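Local coordinates for protein glycoside Hydrolase (Bacteroides uniformis, PDB 5T99) that is a family 2 glycoside hydrolase, probably a beta-galactosidase acting on agarose-derived sugars in a gut symbiont, and binds the inhibitor D-galacto-isofagomine, at residues T495-L507 with Y586-R599. Residues are numbered along the deposited sequence; the frame is centred on the assembly and turned at random.
Sequences TSSCTSSRGVYHL and YFGAVDLCGLPKDR. With GIF (D-galacto-isofagomine), chain C.
Arg502 and Asp591 form the salt bridge between 495-507 and 586-599, with NE of Arg502 2.6 Å from OD2 of Asp591. The carboxylate oxygen sits at the guanidinium edge, near its plane, yet the two planes stand 72° apart, and NE comes to OD2 on the anti side and well out of the carboxylate plane. The other oxygen, OD1, takes the backbone N-H groups of Cys593, closing an Asx turn, and of Leu595 from opposite faces, which fixes the carboxylate's rotation. With an alanine at Asp591, Arg502 NE is likely to lose its charged partner, and the N-H groups of Cys593 and Leu595 their shared acceptor. The arginine chain bends at chi3 (55°), and CD1 of Leu595 lies over the centre of one guanidinium face, 3.6 Å above its plane.

Farther along, Tyr505 OH donates to the syn lone pair of Asp598 OD2 at 2.7 Å.

Segment 495-507 leaves strand 490-495 of the catalytic TIM barrel, and these loops help to line its ligand pocket. Ser497 OG hydrogen-bonds both Tyr473 OH and the ligand's hydroxyl O, whereas Phe587 brings CZ to 3.4 Å from that same O. The phenyl edge faces the carbonyl of Ser497, and Thr499 CG2 lies 3.5 Å from Phe587 CD1, the two side chains running alongside each other.

Ser500 N donates to Tyr586 O in a fairly straight bond (163°), and Lys597, extended beyond CG, places NZ 3.1 Å from Ser500 O, above the carbonyl plane; NZ also binds Gly588 O and salt-bridges Asp557. Arg599 NH2 donates to Ser500 OG at 2.9 Å in a bent bond, with OG tilted from the guanidinium plane; its NH1 grips Phe587 O, and its NE pairs with Asp524.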
ATOM      1  N   THR A 495       2.973  10.911 -11.694  1.00 18.69           N
ATOM      2  CA  THR A 495       2.761  12.340 -11.929  1.00 18.91           C
ATOM      3  C   THR A 495       3.243  13.224 -10.775  1.00 19.60           C
ATOM      4  O   THR A 495       3.348  12.784  -9.622  1.00 19.67           O
ATOM      5  CB  THR A 495       1.279  12.655 -12.253  1.00 18.96           C
ATOM      6  OG1 THR A 495       0.433  12.321 -11.142  1.00 19.50           O
ATOM      7  CG2 THR A 495       0.805  11.877 -13.473  1.00 19.22           C
ATOM      8  N   SER A 496       3.519  14.475 -11.133  1.00 19.97           N
ATOM      9  CA  SER A 496       3.957  15.542 -10.237  1.00 20.64           C
ATOM     10  C   SER A 496       5.400  15.359  -9.758  1.00 21.02           C
ATOM     11  O   SER A 496       6.285  15.955 -10.323  1.00 21.30           O
ATOM     12  CB  SER A 496       2.982  15.760  -9.062  1.00 20.64           C
ATOM     13  OG  SER A 496       3.277  16.970  -8.391  1.00 20.57           O
ATOM     14  N   SER A 497       5.631  14.519  -8.749  1.00 22.12           N
ATOM     15  CA  SER A 497       6.909  14.479  -7.999  1.00 23.01           C
ATOM     16  C   SER A 497       7.302  15.826  -7.347  1.00 23.81           C
ATOM     17  O   SER A 497       8.473  16.067  -7.049  1.00 23.93           O
ATOM     18  CB  SER A 497       8.058  13.895  -8.849  1.00 22.79           C
ATOM     19  OG  SER A 497       8.225  12.514  -8.578  1.00 22.72           O
ATOM     20  N   CYS A 498       6.299  16.666  -7.084  1.00 25.18           N
ATOM     21  CA  CYS A 498       6.449  17.874  -6.296  1.00 25.04           C
ATOM     22  C   CYS A 498       6.845  17.447  -4.886  1.00 25.31           C
ATOM     23  O   CYS A 498       6.395  16.409  -4.379  1.00 25.04           O
ATOM     24  CB  CYS A 498       5.118  18.637  -6.276  1.00 26.12           C
ATOM     25  SG  CYS A 498       5.147  20.285  -5.525  1.00 28.58           S
ATOM     26  N   THR A 499       7.711  18.233  -4.265  1.00 25.39           N
ATOM     27  CA  THR A 499       8.220  17.933  -2.936  1.00 25.00           C
ATOM     28  C   THR A 499       7.834  19.030  -1.952  1.00 24.71           C
ATOM     29  O   THR A 499       7.714  20.204  -2.327  1.00 24.70           O
ATOM     30  CB  THR A 499       9.750  17.780  -2.966  1.00 24.92           C
ATOM     31  OG1 THR A 499      10.337  18.939  -3.573  1.00 24.77           O
ATOM     32  CG2 THR A 499      10.129  16.558  -3.769  1.00 24.79           C
ATOM     33  N   SER A 500       7.660  18.635  -0.694  1.00 24.47           N
ATOM     34  CA  SER A 500       7.408  19.568   0.398  1.00 24.59           C
ATOM     35  C   SER A 500       7.679  18.915   1.748  1.00 25.23           C
ATOM     36  O   SER A 500       7.683  17.687   1.866  1.00 25.50           O
ATOM     37  CB  SER A 500       5.974  20.093   0.348  1.00 24.70           C
ATOM     38  OG  SER A 500       5.023  19.052   0.422  1.00 24.76           O
ATOM     39  N   SER A 501       7.959  19.745   2.748  1.00 25.81           N
ATOM     40  CA  SER A 501       8.003  19.313   4.146  1.00 26.44           C
ATOM     41  C   SER A 501       6.759  19.882   4.821  1.00 26.44           C
ATOM     42  O   SER A 501       6.387  21.028   4.549  1.00 25.98           O
ATOM     43  CB  SER A 501       9.268  19.824   4.841  1.00 26.96           C
ATOM     44  OG  SER A 501      10.449  19.426   4.151  1.00 26.41           O
ATOM     45  N   ARG A 502       6.117  19.082   5.677  1.00 26.55           N
ATOM     46  CA  ARG A 502       4.886  19.483   6.379  1.00 26.66           C
ATOM     47  C   ARG A 502       5.106  20.741   7.204  1.00 26.72           C
ATOM     48  O   ARG A 502       6.012  20.773   8.030  1.00 27.36           O
ATOM     49  CB  ARG A 502       4.406  18.366   7.325  1.00 25.85           C
ATOM     50  CG  ARG A 502       3.061  18.652   7.994  1.00 25.36           C
ATOM     51  CD  ARG A 502       2.503  17.433   8.720  1.00 25.35           C
ATOM     52  NE  ARG A 502       3.457  16.894   9.682  1.00 25.41           N
ATOM     53  CZ  ARG A 502       3.746  17.430  10.869  1.00 25.69           C
ATOM     54  NH1 ARG A 502       3.150  18.543  11.293  1.00 25.64           N
ATOM     55  NH2 ARG A 502       4.653  16.842  11.649  1.00 26.04           N
ATOM     56  N   GLY A 503       4.279  21.757   6.981  1.00 26.81           N
ATOM     57  CA  GLY A 503       4.307  22.978   7.780  1.00 28.81           C
ATOM     58  C   GLY A 503       5.573  23.828   7.715  1.00 30.58           C
ATOM     59  O   GLY A 503       5.857  24.563   8.654  1.00 29.72           O
ATOM     60  N   VAL A 504       6.319  23.737   6.612  1.00 31.80           N
ATOM     61  CA  VAL A 504       7.543  24.514   6.425  1.00 32.88           C
ATOM     62  C   VAL A 504       7.355  25.430   5.229  1.00 33.59           C
ATOM     63  O   VAL A 504       7.088  24.965   4.135  1.00 34.61           O
ATOM     64  CB  VAL A 504       8.773  23.608   6.216  1.00 33.06           C
ATOM     65  CG1 VAL A 504      10.025  24.440   5.949  1.00 33.04           C
ATOM     66  CG2 VAL A 504       8.977  22.714   7.435  1.00 33.47           C
ATOM     67  N   TYR A 505       7.493  26.732   5.462  1.00 36.18           N
ATOM     68  CA  TYR A 505       7.368  27.764   4.431  1.00 38.75           C
ATOM     69  C   TYR A 505       8.639  28.605   4.473  1.00 44.44           C
ATOM     70  O   TYR A 505       9.107  28.993   5.565  1.00 46.84           O
ATOM     71  CB  TYR A 505       6.130  28.632   4.694  1.00 36.26           C
ATOM     72  CG  TYR A 505       4.930  27.800   5.020  1.00 34.52           C
ATOM     73  CD1 TYR A 505       4.131  27.275   4.008  1.00 33.70           C
ATOM     74  CD2 TYR A 505       4.628  27.472   6.340  1.00 34.06           C
ATOM     75  CE1 TYR A 505       3.043  26.483   4.306  1.00 32.33           C
ATOM     76  CE2 TYR A 505       3.541  26.671   6.650  1.00 32.58           C
ATOM     77  CZ  TYR A 505       2.756  26.178   5.628  1.00 32.17           C
ATOM     78  OH  TYR A 505       1.679  25.384   5.934  1.00 31.76           O
ATOM     79  N   HIS A 506       9.201  28.866   3.293  1.00 47.01           N
ATOM     80  CA  HIS A 506      10.445  29.636   3.167  1.00 51.06           C
ATOM     81  C   HIS A 506      10.133  30.963   2.486  1.00 54.13           C
ATOM     82  O   HIS A 506       9.847  30.990   1.281  1.00 53.09           O
ATOM     83  CB  HIS A 506      11.487  28.849   2.358  1.00 49.38           C
ATOM     84  CG  HIS A 506      12.099  27.710   3.108  1.00 48.67           C
ATOM     85  ND1 HIS A 506      12.581  26.579   2.484  1.00 48.28           N
ATOM     86  CD2 HIS A 506      12.297  27.520   4.436  1.00 47.85           C
ATOM     87  CE1 HIS A 506      13.062  25.749   3.392  1.00 47.90           C
ATOM     88  NE2 HIS A 506      12.901  26.295   4.584  1.00 48.58           N
ATOM     89  N   LEU A 507      10.185  32.049   3.264  1.00 58.26           N
ATOM     90  CA  LEU A 507       9.785  33.387   2.801  1.00 61.07           C
ATOM     91  C   LEU A 507      10.963  34.390   2.829  1.00 62.00           C
ATOM     92  O   LEU A 507      11.459  34.702   3.920  1.00 58.84           O
ATOM     93  CB  LEU A 507       8.616  33.894   3.660  1.00 60.32           C
ATOM     94  CG  LEU A 507       7.301  33.104   3.515  1.00 58.54           C
ATOM     95  CD1 LEU A 507       6.229  33.592   4.482  1.00 58.23           C
ATOM     96  CD2 LEU A 507       6.779  33.157   2.084  1.00 58.16           C
ATOM     97  N   TYR A 586      10.177  13.422   0.470  1.00 22.66           N
ATOM     98  CA  TYR A 586       9.369  14.629   0.533  1.00 22.48           C
ATOM     99  C   TYR A 586       8.227  14.641  -0.508  1.00 21.84           C
ATOM    100  O   TYR A 586       7.428  15.592  -0.559  1.00 21.16           O
ATOM    101  CB  TYR A 586      10.265  15.846   0.274  1.00 23.51           C
ATOM    102  CG  TYR A 586      11.441  16.007   1.219  1.00 24.03           C
ATOM    103  CD1 TYR A 586      11.394  16.918   2.278  1.00 24.00           C
ATOM    104  CD2 TYR A 586      12.614  15.274   1.032  1.00 24.62           C
ATOM    105  CE1 TYR A 586      12.474  17.083   3.133  1.00 24.07           C
ATOM    106  CE2 TYR A 586      13.694  15.427   1.885  1.00 25.21           C
ATOM    107  CZ  TYR A 586      13.618  16.341   2.928  1.00 24.73           C
ATOM    108  OH  TYR A 586      14.685  16.482   3.769  1.00 25.16           O
ATOM    109  N   PHE A 587       8.141  13.590  -1.324  1.00 21.17           N
ATOM    110  CA  PHE A 587       7.173  13.514  -2.433  1.00 20.51           C
ATOM    111  C   PHE A 587       5.722  13.337  -1.965  1.00 19.26           C
ATOM    112  O   PHE A 587       4.786  13.647  -2.696  1.00 17.98           O
ATOM    113  CB  PHE A 587       7.520  12.335  -3.357  1.00 20.65           C
ATOM    114  CG  PHE A 587       8.823  12.482  -4.097  1.00 20.42           C
ATOM    115  CD1 PHE A 587       8.996  13.488  -5.031  1.00 20.21           C
ATOM    116  CD2 PHE A 587       9.858  11.572  -3.895  1.00 20.83           C
ATOM    117  CE1 PHE A 587      10.189  13.611  -5.730  1.00 20.65           C
ATOM    118  CE2 PHE A 587      11.055  11.687  -4.592  1.00 21.14           C
ATOM    119  CZ  PHE A 587      11.223  12.716  -5.508  1.00 20.74           C
ATOM    120  N   GLY A 588       5.547  12.805  -0.763  1.00 19.21           N
ATOM    121  CA  GLY A 588       4.230  12.492  -0.227  1.00 19.95           C
ATOM    122  C   GLY A 588       3.333  13.703  -0.074  1.00 19.96           C
ATOM    123  O   GLY A 588       3.787  14.765   0.348  1.00 19.97           O
ATOM    124  N   ALA A 589       2.064  13.546  -0.447  1.00 19.71           N
ATOM    125  CA  ALA A 589       1.032  14.521  -0.096  1.00 19.20           C
ATOM    126  C   ALA A 589       0.739  14.484   1.413  1.00 18.79           C
ATOM    127  O   ALA A 589       0.330  15.491   2.002  1.00 18.49           O
ATOM    128  CB  ALA A 589      -0.231  14.246  -0.887  1.00 19.16           C
ATOM    129  N   VAL A 590       0.939  13.314   2.011  1.00 18.66           N
ATOM    130  CA  VAL A 590       0.799  13.092   3.441  1.00 19.32           C
ATOM    131  C   VAL A 590       2.176  12.656   3.917  1.00 20.24           C
ATOM    132  O   VAL A 590       2.868  11.927   3.202  1.00 20.53           O
ATOM    133  CB  VAL A 590      -0.272  12.005   3.716  1.00 19.23           C
ATOM    134  CG1 VAL A 590      -0.391  11.675   5.195  1.00 18.95           C
ATOM    135  CG2 VAL A 590      -1.634  12.457   3.182  1.00 19.60           C
ATOM    136  N   ASP A 591       2.585  13.106   5.106  1.00 20.86           N
ATOM    137  CA  ASP A 591       3.930  12.803   5.629  1.00 21.25           C
ATOM    138  C   ASP A 591       4.038  11.359   6.114  1.00 21.75           C
ATOM    139  O   ASP A 591       3.039  10.634   6.181  1.00 22.27           O
ATOM    140  CB  ASP A 591       4.374  13.837   6.699  1.00 22.01           C
ATOM    141  CG  ASP A 591       3.843  13.543   8.121  1.00 22.43           C
ATOM    142  OD1 ASP A 591       3.260  12.471   8.409  1.00 22.66           O
ATOM    143  OD2 ASP A 591       4.038  14.416   8.982  1.00 23.03           O
ATOM    144  N   LEU A 592       5.249  10.956   6.475  1.00 22.31           N
ATOM    145  CA  LEU A 592       5.556   9.558   6.815  1.00 22.78           C
ATOM    146  C   LEU A 592       4.797   8.987   8.023  1.00 23.67           C
ATOM    147  O   LEU A 592       4.645   7.763   8.133  1.00 24.41           O
ATOM    148  CB  LEU A 592       7.055   9.432   7.060  1.00 23.28           C
ATOM    149  CG  LEU A 592       7.727   8.067   7.136  1.00 23.94           C
ATOM    150  CD1 LEU A 592       7.660   7.376   5.782  1.00 24.13           C
ATOM    151  CD2 LEU A 592       9.171   8.248   7.592  1.00 23.59           C
ATOM    152  N   CYS A 593       4.336   9.846   8.935  1.00 24.28           N
ATOM    153  CA  CYS A 593       3.559   9.383  10.103  1.00 24.97           C
ATOM    154  C   CYS A 593       2.038   9.586   9.919  1.00 24.36           C
ATOM    155  O   CYS A 593       1.258   9.376  10.848  1.00 24.19           O
ATOM    156  CB  CYS A 593       4.083  10.030  11.404  1.00 25.48           C
ATOM    157  SG  CYS A 593       3.721  11.792  11.599  1.00 27.54           S
ATOM    158  N   GLY A 594       1.624   9.967   8.713  1.00 23.58           N
ATOM    159  CA  GLY A 594       0.218  10.080   8.365  1.00 23.53           C
ATOM    160  C   GLY A 594      -0.413  11.436   8.615  1.00 23.48           C
ATOM    161  O   GLY A 594      -1.639  11.525   8.694  1.00 24.01           O
ATOM    162  N   LEU A 595       0.400  12.493   8.720  1.00 23.10           N
ATOM    163  CA  LEU A 595      -0.129  13.852   8.869  1.00 23.78           C
ATOM    164  C   LEU A 595      -0.161  14.562   7.520  1.00 23.43           C
ATOM    165  O   LEU A 595       0.849  14.593   6.814  1.00 22.62           O
ATOM    166  CB  LEU A 595       0.670  14.657   9.899  1.00 24.17           C
ATOM    167  CG  LEU A 595       0.521  14.137  11.333  1.00 24.64           C
ATOM    168  CD1 LEU A 595       1.574  14.753  12.238  1.00 25.07           C
ATOM    169  CD2 LEU A 595      -0.882  14.391  11.876  1.00 24.56           C
ATOM    170  N   PRO A 596      -1.332  15.115   7.143  1.00 23.54           N
ATOM    171  CA  PRO A 596      -1.427  15.721   5.814  1.00 23.49           C
ATOM    172  C   PRO A 596      -0.588  16.999   5.709  1.00 23.34           C
ATOM    173  O   PRO A 596      -0.567  17.809   6.647  1.00 23.78           O
ATOM    174  CB  PRO A 596      -2.927  16.033   5.676  1.00 23.30           C
ATOM    175  CG  PRO A 596      -3.407  16.223   7.074  1.00 23.30           C
ATOM    176  CD  PRO A 596      -2.572  15.302   7.924  1.00 23.44           C
ATOM    177  N   LYS A 597       0.108  17.155   4.586  1.00 22.51           N
ATOM    178  CA  LYS A 597       0.761  18.416   4.251  1.00 21.59           C
ATOM    179  C   LYS A 597      -0.292  19.259   3.571  1.00 22.01           C
ATOM    180  O   LYS A 597      -1.412  18.783   3.335  1.00 21.80           O
ATOM    181  CB  LYS A 597       1.933  18.185   3.310  1.00 21.31           C
ATOM    182  CG  LYS A 597       2.999  17.239   3.840  1.00 21.06           C
ATOM    183  CD  LYS A 597       4.024  16.909   2.763  1.00 21.10           C
ATOM    184  CE  LYS A 597       4.920  15.748   3.191  1.00 21.49           C
ATOM    185  NZ  LYS A 597       5.821  15.232   2.121  1.00 21.36           N
ATOM    186  N   ASP A 598       0.045  20.501   3.233  1.00 21.77           N
ATOM    187  CA  ASP A 598      -0.908  21.355   2.512  1.00 22.29           C
ATOM    188  C   ASP A 598      -1.305  20.742   1.161  1.00 21.11           C
ATOM    189  O   ASP A 598      -2.391  21.013   0.667  1.00 20.61           O
ATOM    190  CB  ASP A 598      -0.344  22.756   2.271  1.00 23.50           C
ATOM    191  CG  ASP A 598      -0.038  23.491   3.554  1.00 24.30           C
ATOM    192  OD1 ASP A 598      -0.949  23.624   4.404  1.00 23.81           O
ATOM    193  OD2 ASP A 598       1.125  23.929   3.702  1.00 25.64           O
ATOM    194  N   ARG A 599      -0.407  19.939   0.587  1.00 19.93           N
ATOM    195  CA  ARG A 599      -0.610  19.273  -0.696  1.00 20.11           C
ATOM    196  C   ARG A 599      -1.827  18.352  -0.705  1.00 19.51           C
ATOM    197  O   ARG A 599      -2.558  18.308  -1.694  1.00 18.73           O
ATOM    198  CB  ARG A 599       0.650  18.486  -1.083  1.00 20.73           C
ATOM    199  CG  ARG A 599       0.652  17.943  -2.514  1.00 21.35           C
ATOM    200  CD  ARG A 599       1.892  18.391  -3.294  1.00 21.72           C
ATOM    201  NE  ARG A 599       3.131  18.207  -2.534  1.00 21.61           N
ATOM    202  CZ  ARG A 599       3.716  17.034  -2.294  1.00 22.52           C
ATOM    203  NH1 ARG A 599       3.211  15.892  -2.767  1.00 22.87           N
ATOM    204  NH2 ARG A 599       4.836  17.001  -1.570  1.00 23.05           N
TER
HETATM  205  C   GIF C 901      10.269   6.288 -10.175  1.00 18.07           C
HETATM  206  N   GIF C 901      10.095   7.577 -10.828  1.00 18.35           N
HETATM  207  O   GIF C 901      10.822  11.316  -8.620  1.00 18.41           O
HETATM  208  C1  GIF C 901      10.043   6.426  -8.683  1.00 17.93           C
HETATM  209  O1  GIF C 901      12.231   7.299  -8.210  1.00 18.58           O
HETATM  210  C2  GIF C 901      10.839   7.590  -8.099  1.00 18.30           C
HETATM  211  O2  GIF C 901      10.430   5.215  -8.037  1.00 16.65           O
HETATM  212  C3  GIF C 901      10.529   8.901  -8.816  1.00 18.41           C
HETATM  213  C4  GIF C 901      10.766   8.759 -10.316  1.00 18.45           C
HETATM  214  C5  GIF C 901      11.374  10.044  -8.252  1.00 18.53           C
HETATM  215  O   HOH W   1       1.924  15.855  -5.590  1.00 20.62           O
HETATM  216  O   HOH W   2       2.697  20.862   0.774  1.00 26.01           O
HETATM  217  O   HOH W   3       2.269  21.340   4.857  1.00 21.41           O